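Lectin (Lotus tetragonolobus, PDB 2EIG) probably binds L-fucosyl-containing glycans, as a tetrameric seed lectin of the manganese- and calcium-binding legume family. Local coordinates at residues A60-S65 with V82-A87; G100-T105 with E118-P123; D139-M144 with K193-E198; A206-W209 with R215-I218. All blocks are in the same frame, centred on the assembly; numbering follows the deposited sequence.

Contact 1: residues A60-S65 with V82-A87; sequences ASFITS and VVFFLA
Thr64 CG2 rests on one face of the Phe84 ring, and beside this pair Phe62 meets both Phe84 and Leu86. The four side chains lie in the hydrophobic interior of the legume-lectin β-sandwich, where strand 61-72 of the back sheet faces strand 81-88 of the front sheet. The methyl of Thr64 makes a CH-pi contact, with CG2 3.9 Å from the Phe84 ring centroid and 14° off its normal, displaced slightly toward the rim. Phe62 slides past Phe84 in the opposite direction, CE1 lying 4.1 Å from Phe84 CE2. Its other flank meets the fork of Leu86, where Phe62 CE2 is 3.9 Å from Leu86 CD2. No hydrogen bond joins the segments, which run nearly antiparallel (155°) with axes 10.4 Å apart, so these two segments meet through side chains alone. Further out, Phe223 meets the Phe62 ring and Ile163 packs on Phe84. The rotation of Thr64 sorts its two branches: OG1 stands anti to the backbone N (chi1 -167°) and is hydrogen-bonded to Ser222 O and Trp221 NE1, while CG2 faces the aromatic ring, 3.8 Å from Phe84 CZ.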
# COMPACT_ATOMS: atom_id res chain seq x y z
N ALA A 60 14.76 -8.23 0.55
CA ALA A 60 14.39 -9.39 -0.28
C ALA A 60 12.92 -9.37 -0.73
O ALA A 60 12.01 -8.88 -0.01
CB ALA A 60 14.72 -10.77 0.47
N SER A 61 12.68 -9.90 -1.94
CA SER A 61 11.33 -10.30 -2.30
C SER A 61 11.24 -11.79 -2.12
O SER A 61 12.24 -12.52 -2.23
CB SER A 61 10.99 -9.95 -3.76
OG SER A 61 10.84 -8.56 -3.86
N PHE A 62 10.04 -12.27 -1.84
CA PHE A 62 9.86 -13.70 -1.87
C PHE A 62 8.48 -14.08 -2.33
O PHE A 62 7.54 -13.26 -2.33
CB PHE A 62 10.24 -14.40 -0.54
CG PHE A 62 9.35 -14.05 0.66
CD1 PHE A 62 8.14 -14.71 0.87
CD2 PHE A 62 9.76 -13.10 1.58
CE1 PHE A 62 7.32 -14.41 1.98
CE2 PHE A 62 8.96 -12.77 2.68
CZ PHE A 62 7.74 -13.44 2.88
N ILE A 63 8.37 -15.33 -2.72
CA ILE A 63 7.09 -15.94 -2.87
C ILE A 63 7.20 -17.26 -2.18
O ILE A 63 8.18 -17.93 -2.30
CB ILE A 63 6.63 -16.11 -4.35
CG1 ILE A 63 5.26 -16.80 -4.39
CG2 ILE A 63 7.72 -16.85 -5.22
CD1 ILE A 63 4.54 -16.75 -5.74
N THR A 64 6.19 -17.60 -1.41
CA THR A 64 6.16 -18.92 -0.87
C THR A 64 4.78 -19.52 -1.14
O THR A 64 3.79 -18.77 -1.16
CB THR A 64 6.55 -18.91 0.64
OG1 THR A 64 6.80 -20.23 1.02
CG2 THR A 64 5.48 -18.32 1.61
N SER A 65 4.74 -20.83 -1.34
CA SER A 65 3.48 -21.59 -1.47
C SER A 65 3.52 -22.83 -0.62
O SER A 65 4.55 -23.49 -0.48
CB SER A 65 3.18 -22.02 -2.93
OG SER A 65 3.05 -20.89 -3.76
N VAL A 82 -2.01 -22.72 12.62
CA VAL A 82 -0.67 -22.88 12.10
C VAL A 82 -0.34 -21.56 11.38
O VAL A 82 -1.21 -20.93 10.76
CB VAL A 82 -0.54 -24.14 11.15
CG1 VAL A 82 -1.61 -24.14 10.03
CG2 VAL A 82 0.90 -24.26 10.52
N VAL A 83 0.90 -21.12 11.51
CA VAL A 83 1.36 -19.93 10.82
C VAL A 83 2.55 -20.19 9.94
O VAL A 83 3.35 -21.03 10.27
CB VAL A 83 1.63 -18.78 11.82
CG1 VAL A 83 0.50 -18.79 12.89
CG2 VAL A 83 3.04 -18.86 12.44
N PHE A 84 2.63 -19.47 8.83
CA PHE A 84 3.87 -19.21 8.17
C PHE A 84 4.49 -17.92 8.76
O PHE A 84 3.81 -16.90 8.89
CB PHE A 84 3.71 -19.03 6.64
CG PHE A 84 5.01 -18.64 5.97
CD1 PHE A 84 5.98 -19.61 5.68
CD2 PHE A 84 5.30 -17.31 5.71
CE1 PHE A 84 7.18 -19.26 5.10
CE2 PHE A 84 6.49 -16.94 5.13
CZ PHE A 84 7.44 -17.91 4.80
N PHE A 85 5.75 -17.99 9.12
CA PHE A 85 6.41 -16.89 9.79
C PHE A 85 7.91 -16.71 9.45
O PHE A 85 8.63 -17.68 9.12
CB PHE A 85 6.18 -16.88 11.33
CG PHE A 85 7.07 -17.83 12.14
CD1 PHE A 85 7.93 -17.33 13.08
CD2 PHE A 85 6.93 -19.23 12.05
CE1 PHE A 85 8.71 -18.17 13.91
CE2 PHE A 85 7.74 -20.10 12.86
CZ PHE A 85 8.61 -19.56 13.80
N LEU A 86 8.31 -15.45 9.48
CA LEU A 86 9.67 -14.98 9.53
C LEU A 86 9.96 -14.49 10.93
O LEU A 86 9.15 -13.74 11.55
CB LEU A 86 9.87 -13.79 8.59
CG LEU A 86 9.98 -14.10 7.09
CD1 LEU A 86 8.68 -14.71 6.60
CD2 LEU A 86 10.23 -12.78 6.35
N ALA A 87 11.12 -14.90 11.42
CA ALA A 87 11.60 -14.50 12.75
C ALA A 87 13.13 -14.40 12.72
O ALA A 87 13.77 -15.08 11.90
CB ALA A 87 11.14 -15.46 13.78

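Contact 2: residues G100-T105 with E118-P123; sequences GYLGIT and EFDSHP. With MN (manganese (II) ion), chain F; CA (calcium ion), chain G.
Glu118 meets Leu102 at about a right angle, its OE1 3.6 Å from Leu102 CD1, so a methyl group covers one flank of a metal-binding carboxylate. The two oxygens of Glu118 have separate tasks: OE2 binds manganese at 2.2 Å, whereas OE1 accepts a hydrogen bond from a manganese-bound water, 2.6 Å from that water's oxygen. OE1 also approaches the carboxylate of Asp139, a closeness that a shared proton could ease. At Asp120, CG lies anti to the backbone N (chi1 -175°), and the carboxylate reaches both ions. Its OD1 bridges them, 2.2 Å from manganese, while OD2 binds calcium alone at 2.5 Å. The same OD2 receives the backbone N of His122 in an Asx turn (3.1 Å, 164°), which folds the chain so that His122 O also ligates calcium, at 2.4 Å. Segment 100-105 joins this shell indirectly: a calcium-bound water donates to Gly100 O, with 2.5 Å between the oxygens. Asp127 serves both ions, His135 completes the manganese site and Asn124 the calcium site. This is the paired manganese-calcium centre characteristic of legume lectins, in which the metals typically order the neighbouring sugar-binding loops.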
# COMPACT_ATOMS: atom_id res chain seq x y z
N GLY A 100 -3.19 -20.00 21.96
CA GLY A 100 -3.56 -18.95 21.02
C GLY A 100 -2.42 -18.01 20.64
O GLY A 100 -2.60 -17.20 19.70
N TYR A 101 -1.31 -18.10 21.37
CA TYR A 101 -0.07 -17.35 21.05
C TYR A 101 0.75 -18.00 19.94
O TYR A 101 1.76 -17.45 19.51
CB TYR A 101 0.77 -17.12 22.28
CG TYR A 101 0.04 -16.26 23.28
CD1 TYR A 101 -0.15 -14.88 23.01
CD2 TYR A 101 -0.52 -16.82 24.44
CE1 TYR A 101 -0.88 -14.07 23.88
CE2 TYR A 101 -1.26 -16.01 25.34
CZ TYR A 101 -1.42 -14.63 25.05
OH TYR A 101 -2.12 -13.77 25.90
N LEU A 102 0.27 -19.16 19.45
CA LEU A 102 0.71 -19.76 18.19
C LEU A 102 2.18 -20.17 18.09
O LEU A 102 2.66 -20.48 17.01
CB LEU A 102 0.24 -18.93 16.95
CG LEU A 102 -1.29 -18.93 16.78
CD1 LEU A 102 -1.79 -17.90 15.78
CD2 LEU A 102 -1.89 -20.33 16.38
N GLY A 103 2.87 -20.24 19.23
CA GLY A 103 4.27 -20.58 19.27
C GLY A 103 5.14 -19.46 18.72
O GLY A 103 6.32 -19.66 18.46
N ILE A 104 4.55 -18.28 18.52
CA ILE A 104 5.31 -17.13 17.94
C ILE A 104 5.39 -15.92 18.88
O ILE A 104 6.27 -15.09 18.76
CB ILE A 104 4.77 -16.68 16.56
CG1 ILE A 104 3.28 -16.27 16.63
CG2 ILE A 104 5.06 -17.80 15.48
CD1 ILE A 104 2.63 -15.90 15.30
N THR A 105 4.47 -15.84 19.81
CA THR A 105 4.41 -14.69 20.71
C THR A 105 4.65 -15.17 22.13
O THR A 105 3.92 -16.02 22.60
CB THR A 105 3.02 -14.00 20.60
OG1 THR A 105 2.94 -13.32 19.34
CG2 THR A 105 2.77 -12.99 21.75
N GLU A 118 -1.08 -16.23 9.71
CA GLU A 118 -1.66 -17.20 10.60
C GLU A 118 -2.95 -17.73 10.02
O GLU A 118 -3.70 -17.04 9.34
CB GLU A 118 -1.94 -16.62 12.02
CG GLU A 118 -2.99 -15.52 11.96
CD GLU A 118 -3.47 -15.07 13.33
OE1 GLU A 118 -2.67 -14.82 14.23
OE2 GLU A 118 -4.68 -14.96 13.46
N PHE A 119 -3.20 -18.97 10.35
CA PHE A 119 -4.40 -19.64 9.93
C PHE A 119 -4.87 -20.04 11.32
O PHE A 119 -4.41 -21.01 11.91
CB PHE A 119 -4.07 -20.85 9.04
CG PHE A 119 -3.49 -20.48 7.70
CD1 PHE A 119 -2.11 -20.36 7.53
CD2 PHE A 119 -4.33 -20.21 6.61
CE1 PHE A 119 -1.56 -20.02 6.29
CE2 PHE A 119 -3.79 -19.87 5.37
CZ PHE A 119 -2.40 -19.78 5.20
N ASP A 120 -5.78 -19.27 11.84
CA ASP A 120 -6.12 -19.31 13.23
C ASP A 120 -7.51 -19.94 13.30
O ASP A 120 -8.46 -19.42 12.72
CB ASP A 120 -6.12 -17.86 13.76
CG ASP A 120 -6.36 -17.76 15.24
OD1 ASP A 120 -5.99 -16.73 15.84
OD2 ASP A 120 -6.93 -18.66 15.86
N SER A 121 -7.61 -21.06 14.01
CA SER A 121 -8.84 -21.87 14.03
C SER A 121 -9.69 -21.58 15.26
O SER A 121 -10.67 -22.24 15.48
CB SER A 121 -8.45 -23.34 14.04
OG SER A 121 -7.54 -23.62 15.09
N HIS A 122 -9.24 -20.69 16.13
CA HIS A 122 -9.90 -20.48 17.42
C HIS A 122 -9.93 -19.00 17.84
O HIS A 122 -8.87 -18.41 18.00
CB HIS A 122 -9.17 -21.27 18.51
CG HIS A 122 -9.72 -21.05 19.88
ND1 HIS A 122 -10.87 -21.66 20.33
CD2 HIS A 122 -9.27 -20.29 20.92
CE1 HIS A 122 -11.11 -21.28 21.57
NE2 HIS A 122 -10.17 -20.44 21.94
N PRO A 123 -11.15 -18.42 18.02
CA PRO A 123 -11.29 -17.03 18.45
C PRO A 123 -10.86 -16.84 19.89
O PRO A 123 -11.49 -17.33 20.84
CB PRO A 123 -12.79 -16.74 18.30
CG PRO A 123 -13.30 -17.86 17.49
CD PRO A 123 -12.46 -19.04 17.81
MN MN F . -5.87 -14.60 15.27
CA CA G . -6.64 -17.56 18.05
O HOH W 1 -4.62 -16.55 18.39
O HOH W 2 -4.03 -14.35 16.40
O HOH W 3 -5.88 -12.45 14.64
O HOH W 4 -5.66 -19.66 18.37

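Contact 3: residues D139-M144 with K193-E198; sequences DVNSIM and KTVLPE
Val195 gives up the most surface here, pressing its branched end against Val140 and the amide end of Asn141. The two valines cross at about a right angle. A single methyl of Val140 does the touching: CG1 lies 3.8 Å from Val195 CG1 and 4.1 Å from Val195 CB, with Val195 CG2 also about 4.1 Å away, so it settles against the whole isopropyl head. Val140 CG1 is anti to its own backbone N (chi1 -176°), which sends it outward from the strand end to the helix. Asn141 comes to the same Val195 CG1 obliquely, and its positive phi of 67° marks the turn of the chain out of the extended conformation. Beyond it, an ST turn, Met144 N to Ser142 OG at 3.0 Å, shapes the following loop. No hydrogen bond crosses between the segments; contact is by van der Waals packing. In the tetramer, Met144 of a neighbouring subunit packs on Asn141 and Ser145 of that subunit on Val195. Within the lectin fold, the contact sets the short helix 192-195, just before strand 199-208, against the end of front-sheet strand 135-140, with Val115 of the adjoining strand 115-120 also touching Val195.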
# COMPACT_ATOMS: atom_id res chain seq x y z
N ASP A 139 0.20 -10.93 10.84
CA ASP A 139 0.69 -10.56 12.14
C ASP A 139 2.09 -9.97 12.04
O ASP A 139 3.02 -10.58 11.45
CB ASP A 139 0.82 -11.78 13.06
CG ASP A 139 -0.45 -12.55 13.18
OD1 ASP A 139 -0.33 -13.67 13.68
OD2 ASP A 139 -1.54 -12.06 12.77
N VAL A 140 2.27 -8.80 12.65
CA VAL A 140 3.61 -8.24 12.79
C VAL A 140 3.84 -7.87 14.25
O VAL A 140 3.17 -6.98 14.77
CB VAL A 140 3.84 -7.04 11.88
CG1 VAL A 140 5.32 -6.54 11.99
CG2 VAL A 140 3.46 -7.40 10.48
N ASN A 141 4.73 -8.61 14.90
CA ASN A 141 5.16 -8.37 16.27
C ASN A 141 4.05 -8.60 17.29
O ASN A 141 4.28 -8.53 18.48
CB ASN A 141 5.70 -6.91 16.44
CG ASN A 141 6.87 -6.61 15.57
OD1 ASN A 141 7.29 -5.44 15.40
ND2 ASN A 141 7.43 -7.66 14.98
N SER A 142 2.83 -8.78 16.84
CA SER A 142 1.72 -8.93 17.77
C SER A 142 0.85 -10.13 17.35
O SER A 142 0.83 -10.47 16.17
CB SER A 142 0.92 -7.63 17.73
OG SER A 142 -0.28 -7.77 18.44
N ILE A 143 0.17 -10.74 18.32
CA ILE A 143 -0.82 -11.81 18.08
C ILE A 143 -2.13 -11.22 17.55
O ILE A 143 -2.96 -11.92 16.98
CB ILE A 143 -1.08 -12.67 19.38
CG1 ILE A 143 -1.50 -14.11 19.03
CG2 ILE A 143 -2.13 -11.97 20.35
CD1 ILE A 143 -0.58 -14.89 17.99
N MET A 144 -2.31 -9.91 17.73
CA MET A 144 -3.46 -9.28 17.10
C MET A 144 -3.13 -8.89 15.70
O MET A 144 -2.28 -8.02 15.46
CB MET A 144 -3.94 -8.04 17.86
CG MET A 144 -4.54 -8.38 19.13
SD MET A 144 -3.85 -7.31 20.39
CE MET A 144 -2.24 -8.08 20.58
N LYS A 193 12.65 -4.78 6.69
CA LYS A 193 13.91 -4.26 7.25
C LYS A 193 13.65 -3.42 8.49
O LYS A 193 14.57 -3.22 9.27
CB LYS A 193 14.72 -3.49 6.20
CG LYS A 193 16.13 -3.04 6.60
CD LYS A 193 16.77 -2.12 5.54
CE LYS A 193 18.20 -1.69 5.99
NZ LYS A 193 18.54 -0.21 5.87
N THR A 194 12.41 -2.93 8.71
CA THR A 194 12.11 -2.19 9.97
C THR A 194 11.87 -3.16 11.10
O THR A 194 12.23 -2.91 12.26
CB THR A 194 10.92 -1.17 9.91
OG1 THR A 194 9.75 -1.77 9.35
CG2 THR A 194 11.25 0.14 9.12
N VAL A 195 11.24 -4.28 10.79
CA VAL A 195 10.79 -5.18 11.84
C VAL A 195 11.66 -6.39 12.07
O VAL A 195 11.50 -7.05 13.06
CB VAL A 195 9.31 -5.57 11.67
CG1 VAL A 195 8.42 -4.35 11.96
CG2 VAL A 195 9.04 -6.15 10.26
N LEU A 196 12.57 -6.70 11.15
CA LEU A 196 13.30 -7.95 11.28
C LEU A 196 14.79 -7.71 11.02
O LEU A 196 15.13 -6.76 10.31
CB LEU A 196 12.77 -8.98 10.26
CG LEU A 196 11.45 -9.67 10.62
CD1 LEU A 196 10.88 -10.40 9.43
CD2 LEU A 196 11.61 -10.58 11.80
N PRO A 197 15.66 -8.60 11.54
CA PRO A 197 17.08 -8.47 11.23
C PRO A 197 17.37 -9.05 9.87
O PRO A 197 16.46 -9.51 9.17
CB PRO A 197 17.78 -9.30 12.35
CG PRO A 197 16.83 -10.38 12.60
CD PRO A 197 15.42 -9.73 12.45
N GLU A 198 18.64 -9.03 9.48
CA GLU A 198 18.95 -9.24 8.08
C GLU A 198 18.95 -10.74 7.69
O GLU A 198 19.04 -11.07 6.52
CB GLU A 198 20.29 -8.57 7.78
CG GLU A 198 21.45 -9.23 8.50
CD GLU A 198 22.66 -8.30 8.52
OE1 GLU A 198 23.56 -8.50 7.68
OE2 GLU A 198 22.67 -7.36 9.36

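Contact 4: residues A206-W209 with R215-I218; sequences ATTW and RHDI
Ala206 begins a row of contacts along the imidazole of His216, its CB lying 3.6 Å from ND1 of that ring. This is van der Waals contact; the polar partner of ND1 is Met30 O. At Thr207 the side chain points away from the partner strand and the backbone makes the contact. Thr207 O approaches the rim of the imidazole near the ring plane, 3.3 Å from His216 CE1, where the ring carbon presents a polarised C-H. With NE2 of His216 bonded to Glu214 OE2 as well as ND1 to Met30 O, both ring nitrogens face oxygen acceptors, so the imidazole is probably held in its rotation and may be protonated. The ring reaches across because CG stands anti to the carbonyl carbon of His216, with chi1 at -40°. The two strands belong to different sheets of the legume-lectin sandwich, 206-208 to the front and 215-218 to the back. The short connection between them forms a β-arch, and the strands run at 157° with axes 8.2 Å apart. Thr208 then slides past His216 in the opposite direction, its CG2 3.7 Å from CE1 of the ring. Thr208 OG1 is engaged elsewhere, with Thr39 OG1 and Asn37 O. On the back-sheet strand, the residues flanking His216 join each other: Arg215 grips Asp217 side-on, NE to OD1 at 2.8 Å in the guanidinium plane and NH2 to OD2 at 2.8 Å, the latter bond tilted 29° from that plane.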
# COMPACT_ATOMS: atom_id res chain seq x y z
N ALA A 206 2.95 -23.94 14.91
CA ALA A 206 1.59 -24.41 15.16
C ALA A 206 1.43 -24.82 16.60
O ALA A 206 2.37 -25.28 17.21
CB ALA A 206 1.27 -25.58 14.23
N THR A 207 0.24 -24.63 17.17
CA THR A 207 -0.01 -25.00 18.53
C THR A 207 -1.40 -25.62 18.61
O THR A 207 -2.24 -25.41 17.76
CB THR A 207 -0.05 -23.78 19.51
OG1 THR A 207 -0.93 -22.79 18.95
CG2 THR A 207 1.33 -23.22 19.75
N THR A 208 -1.59 -26.39 19.67
CA THR A 208 -2.88 -26.97 20.01
C THR A 208 -2.93 -26.79 21.53
O THR A 208 -1.95 -26.47 22.18
CB THR A 208 -2.97 -28.45 19.65
OG1 THR A 208 -1.92 -29.15 20.33
CG2 THR A 208 -2.85 -28.68 18.11
N TRP A 209 -4.11 -26.97 22.07
CA TRP A 209 -4.35 -26.63 23.45
C TRP A 209 -4.86 -27.90 24.15
O TRP A 209 -4.48 -29.03 23.80
CB TRP A 209 -5.32 -25.43 23.51
CG TRP A 209 -5.45 -24.80 24.83
CD1 TRP A 209 -6.60 -24.65 25.55
CD2 TRP A 209 -4.40 -24.23 25.62
NE1 TRP A 209 -6.33 -24.05 26.74
CE2 TRP A 209 -4.99 -23.77 26.81
CE3 TRP A 209 -3.02 -24.05 25.42
CZ2 TRP A 209 -4.25 -23.10 27.82
CZ3 TRP A 209 -2.27 -23.45 26.45
CH2 TRP A 209 -2.89 -22.97 27.62
N ARG A 215 -5.21 -31.26 13.97
CA ARG A 215 -4.01 -31.50 13.19
C ARG A 215 -3.74 -30.25 12.33
O ARG A 215 -4.70 -29.55 11.93
CB ARG A 215 -4.20 -32.72 12.28
CG ARG A 215 -4.50 -34.09 13.01
CD ARG A 215 -4.22 -35.32 12.12
NE ARG A 215 -2.82 -35.30 11.66
CZ ARG A 215 -1.77 -35.69 12.36
NH1 ARG A 215 -1.90 -36.22 13.58
NH2 ARG A 215 -0.55 -35.57 11.82
N HIS A 216 -2.46 -29.97 12.06
CA HIS A 216 -2.03 -29.07 10.98
C HIS A 216 -0.98 -29.82 10.23
O HIS A 216 0.11 -30.01 10.71
CB HIS A 216 -1.43 -27.76 11.50
CG HIS A 216 -2.15 -27.22 12.69
ND1 HIS A 216 -1.76 -27.51 13.97
CD2 HIS A 216 -3.27 -26.46 12.80
CE1 HIS A 216 -2.57 -26.91 14.83
NE2 HIS A 216 -3.48 -26.25 14.15
N ASP A 217 -1.34 -30.30 9.05
CA ASP A 217 -0.48 -31.17 8.28
C ASP A 217 -0.28 -30.46 7.01
O ASP A 217 -1.24 -30.11 6.30
CB ASP A 217 -1.16 -32.49 7.98
CG ASP A 217 -1.48 -33.25 9.22
OD1 ASP A 217 -2.61 -33.75 9.30
OD2 ASP A 217 -0.60 -33.32 10.11
N ILE A 218 1.00 -30.27 6.74
CA ILE A 218 1.49 -29.56 5.60
C ILE A 218 2.01 -30.60 4.64
O ILE A 218 2.82 -31.45 5.02
CB ILE A 218 2.64 -28.61 6.01
CG1 ILE A 218 2.17 -27.65 7.13
CG2 ILE A 218 3.17 -27.81 4.80
CD1 ILE A 218 3.32 -26.83 7.73

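Along the chain the four contacts follow one another in series; none nests within or crosses another. Contact 1 closes the crossing from back-sheet strand 61-72 to front-sheet strand 81-88, and contact 2 folds the ensuing loop against metal-binding strand 115-120. Contact 3 spans the longest excursion, through several back-sheet strands, before contact 4 closes the short arch from front to back sheet. Val82 ties three of them together: its O probably accepts a hydrogen bond from Phe119 N (2.8 Å), and its side chain packs on Ala206 and His216. Leu196 of contact 3 packs on Leu86 of contact 1, and Ile143 reaches Gly100 of contact 2. Contacts 3 and 4 lie on opposite sides of the chain's centre.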